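Local coordinates for protein arginase (RocF) (Helicobacter pylori, PDB 4G3H) that probably hydrolyses L-arginine to L-ornithine and urea, using two manganese ions bound in each subunit, at residues A[83-94]-A[274-282]. Residues are numbered along the deposited sequence; the frame is centred on the assembly and turned at random.
Sequences FPLILSSEHANM and LKAVEVTEY
With CG of Glu278 anti to the backbone N (chi1 179°) and the chain extended beyond it, the carboxylate is carried off the face of the sheet that Glu278 shares with Ile86, across to Ser88, whose hydroxyl donates to Glu278 OE2 (OG to OE2 2.5 Å). The hydroxyl arrives on the anti side of that oxygen, somewhat out of the carboxylate plane. Glu278 OE1 lies against CG of Met94 and is hydrogen-bonded by Tyr230, so both oxygens of this buried acid have a partner. In Glu281 a bend at chi2 (-63°) curls the side chain back, and His91 N donates to its OE2 (2.7 Å) along a nearly straight N-H line. Thr280 stands between the two acids: its CG2 rests over the centre of one face of the His91 imidazole, a CH-pi contact 3.6 Å from the ring centroid.

Strands 84-87 and 274-280 are parallel neighbours inside the eight-stranded sheet of the arginase alpha/beta fold. Ile86 lies opposite Glu278 and bonds to both of its neighbours, giving its N-H to Val277 O (2.8 Å) and taking Val279 N on its carbonyl (2.9 Å); Val277 N to Pro84 O is weaker. At the start of the strands, the Phe83 ring presents its edge to Val277 CG2 (CZ to CG2 3.6 Å) and the carbonyl of Leu274, while CG of Pro84 meets CB of Ala276. Further along, water 2 bridges the two chain segments, accepting from Ser89 N and donating to Val279 O (2.9 Å), and Glu281 N still bonds directly to Ser89 O. The turn after strand 84-87 carries His91 to the dinuclear manganese centre, its side chain about 2 Å from a metal ion at the nearest atoms and close to the metal ligands Asp116 and Asp120.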
# COMPACT_ATOMS: atom_id res chain seq x y z
N PHE A 83 -9.66 -13.41 -1.85
CA PHE A 83 -9.29 -12.02 -1.61
C PHE A 83 -8.04 -11.92 -0.74
O PHE A 83 -7.95 -12.56 0.31
CB PHE A 83 -10.43 -11.27 -0.93
CG PHE A 83 -10.26 -9.78 -0.94
CD1 PHE A 83 -10.72 -9.03 -2.02
CD2 PHE A 83 -9.58 -9.14 0.09
CE1 PHE A 83 -10.50 -7.65 -2.07
CE2 PHE A 83 -9.36 -7.76 0.04
CZ PHE A 83 -9.81 -7.02 -1.03
N PRO A 84 -7.06 -11.11 -1.17
CA PRO A 84 -5.84 -10.99 -0.38
C PRO A 84 -5.71 -9.73 0.48
O PRO A 84 -5.91 -8.60 0.02
CB PRO A 84 -4.76 -11.04 -1.45
CG PRO A 84 -5.38 -10.17 -2.53
CD PRO A 84 -6.85 -10.62 -2.55
N LEU A 85 -5.38 -9.94 1.75
CA LEU A 85 -5.15 -8.82 2.67
C LEU A 85 -3.63 -8.85 2.84
O LEU A 85 -3.07 -9.82 3.34
CB LEU A 85 -5.84 -9.05 4.01
CG LEU A 85 -5.49 -8.00 5.06
CD1 LEU A 85 -5.74 -6.60 4.53
CD2 LEU A 85 -6.30 -8.26 6.31
N ILE A 86 -2.97 -7.78 2.42
CA ILE A 86 -1.52 -7.72 2.46
C ILE A 86 -0.89 -6.75 3.47
O ILE A 86 -1.05 -5.53 3.35
CB ILE A 86 -0.97 -7.37 1.06
CG1 ILE A 86 -1.57 -8.32 0.02
CG2 ILE A 86 0.55 -7.47 1.05
CD1 ILE A 86 -1.50 -7.79 -1.38
N LEU A 87 -0.24 -7.26 4.39
CA LEU A 87 0.60 -6.57 5.25
C LEU A 87 2.02 -6.43 4.79
O LEU A 87 2.75 -7.15 5.06
CB LEU A 87 0.42 -6.96 6.71
CG LEU A 87 -0.88 -7.46 7.22
CD1 LEU A 87 -0.94 -8.14 8.27
CD2 LEU A 87 -1.67 -6.49 7.40
N SER A 88 2.24 -5.37 4.14
CA SER A 88 3.39 -4.96 3.46
C SER A 88 4.67 -4.61 4.19
O SER A 88 5.54 -4.53 3.66
CB SER A 88 3.08 -4.09 2.30
OG SER A 88 2.86 -2.90 2.58
N SER A 89 4.50 -4.30 5.45
CA SER A 89 5.36 -3.85 6.42
C SER A 89 5.78 -2.43 6.18
O SER A 89 5.45 -1.77 6.77
CB SER A 89 6.60 -4.70 6.56
OG SER A 89 7.35 -4.48 7.56
N GLU A 90 6.44 -2.16 5.15
CA GLU A 90 6.86 -0.92 4.69
C GLU A 90 6.36 -0.52 3.34
O GLU A 90 6.29 -1.29 2.59
CB GLU A 90 8.36 -0.74 4.90
CG GLU A 90 9.25 -1.58 4.24
CD GLU A 90 10.69 -1.35 4.64
OE1 GLU A 90 11.17 -1.59 5.71
OE2 GLU A 90 11.40 -1.00 3.81
N HIS A 91 5.91 0.72 3.18
CA HIS A 91 5.35 1.10 1.89
C HIS A 91 6.22 0.86 0.67
O HIS A 91 5.70 0.64 -0.41
CB HIS A 91 4.87 2.55 1.91
CG HIS A 91 3.48 2.71 1.38
ND1 HIS A 91 2.86 1.74 0.61
CD2 HIS A 91 2.58 3.71 1.51
CE1 HIS A 91 1.64 2.14 0.30
NE2 HIS A 91 1.45 3.34 0.83
N ALA A 92 7.53 0.91 0.83
CA ALA A 92 8.41 0.69 -0.31
C ALA A 92 8.15 -0.66 -0.97
O ALA A 92 8.36 -0.81 -2.17
CB ALA A 92 9.88 0.79 0.12
N ASN A 93 7.67 -1.64 -0.20
CA ASN A 93 7.39 -2.97 -0.74
C ASN A 93 6.20 -2.98 -1.70
O ASN A 93 5.98 -3.96 -2.42
CB ASN A 93 7.11 -3.97 0.39
CG ASN A 93 8.33 -4.23 1.25
OD1 ASN A 93 9.46 -4.22 0.77
ND2 ASN A 93 8.10 -4.49 2.54
N MET A 94 5.45 -1.89 -1.71
CA MET A 94 4.29 -1.77 -2.58
C MET A 94 4.69 -1.92 -4.05
O MET A 94 3.91 -2.42 -4.86
CB MET A 94 3.60 -0.42 -2.35
CG MET A 94 2.35 -0.17 -3.18
SD MET A 94 2.69 0.70 -4.75
CE MET A 94 1.03 0.79 -5.46
N LEU A 274 -12.61 -4.08 -6.41
CA LEU A 274 -11.48 -4.12 -5.49
C LEU A 274 -10.95 -5.55 -5.43
O LEU A 274 -11.65 -6.45 -5.00
CB LEU A 274 -11.92 -3.69 -4.08
CG LEU A 274 -10.85 -3.62 -2.98
CD1 LEU A 274 -9.80 -2.56 -3.34
CD2 LEU A 274 -11.50 -3.27 -1.65
N LYS A 275 -9.71 -5.75 -5.87
CA LYS A 275 -9.11 -7.09 -5.87
C LYS A 275 -8.03 -7.30 -4.82
O LYS A 275 -7.54 -8.41 -4.65
CB LYS A 275 -8.55 -7.42 -7.27
CG LYS A 275 -9.60 -7.36 -8.37
CD LYS A 275 -10.78 -8.26 -8.03
CE LYS A 275 -11.95 -8.03 -8.96
NZ LYS A 275 -13.15 -8.83 -8.56
N ALA A 276 -7.64 -6.23 -4.12
CA ALA A 276 -6.62 -6.38 -3.09
C ALA A 276 -6.54 -5.17 -2.18
O ALA A 276 -6.83 -4.04 -2.59
CB ALA A 276 -5.25 -6.65 -3.71
N VAL A 277 -6.16 -5.42 -0.93
CA VAL A 277 -5.98 -4.35 0.04
C VAL A 277 -4.65 -4.55 0.76
O VAL A 277 -4.33 -5.64 1.25
CB VAL A 277 -7.10 -4.30 1.08
CG1 VAL A 277 -6.80 -3.20 2.08
CG2 VAL A 277 -8.45 -4.04 0.40
N GLU A 278 -3.88 -3.47 0.81
CA GLU A 278 -2.58 -3.45 1.46
C GLU A 278 -2.63 -2.45 2.61
O GLU A 278 -3.04 -1.30 2.42
CB GLU A 278 -1.51 -3.01 0.45
CG GLU A 278 -0.09 -2.92 0.99
CD GLU A 278 0.80 -2.00 0.16
OE1 GLU A 278 0.46 -1.72 -1.01
OE2 GLU A 278 1.85 -1.56 0.66
N VAL A 279 -2.23 -2.88 3.81
CA VAL A 279 -2.20 -1.98 4.96
C VAL A 279 -0.75 -2.02 5.40
O VAL A 279 -0.18 -3.09 5.61
CB VAL A 279 -3.13 -2.44 6.11
CG1 VAL A 279 -3.06 -1.45 7.27
CG2 VAL A 279 -4.57 -2.51 5.61
N THR A 280 -0.13 -0.85 5.53
CA THR A 280 1.29 -0.80 5.83
C THR A 280 1.72 0.29 6.80
O THR A 280 0.93 1.14 7.20
CB THR A 280 2.05 -0.61 4.50
OG1 THR A 280 3.45 -0.85 4.68
CG2 THR A 280 1.85 0.83 4.00
N GLU A 281 3.00 0.25 7.16
CA GLU A 281 3.61 1.22 8.06
C GLU A 281 3.09 1.21 9.50
O GLU A 281 2.82 2.26 10.08
CB GLU A 281 3.49 2.63 7.47
CG GLU A 281 4.25 2.84 6.16
CD GLU A 281 5.76 2.67 6.29
OE1 GLU A 281 6.29 2.80 7.42
OE2 GLU A 281 6.44 2.42 5.27
N TYR A 282 2.93 0.02 10.05
CA TYR A 282 2.53 -0.09 11.44
C TYR A 282 3.82 -0.39 12.17
O TYR A 282 4.39 -1.46 12.00
CB TYR A 282 1.53 -1.22 11.66
CG TYR A 282 1.28 -1.48 13.13
CD1 TYR A 282 0.93 -0.44 13.99
CD2 TYR A 282 1.41 -2.76 13.66
CE1 TYR A 282 0.73 -0.66 15.34
CE2 TYR A 282 1.21 -2.99 15.02
CZ TYR A 282 0.87 -1.94 15.85
OH TYR A 282 0.68 -2.15 17.20
O HOH W 1 3.65 -2.42 9.16
O HOH W 2 2.07 -4.13 7.19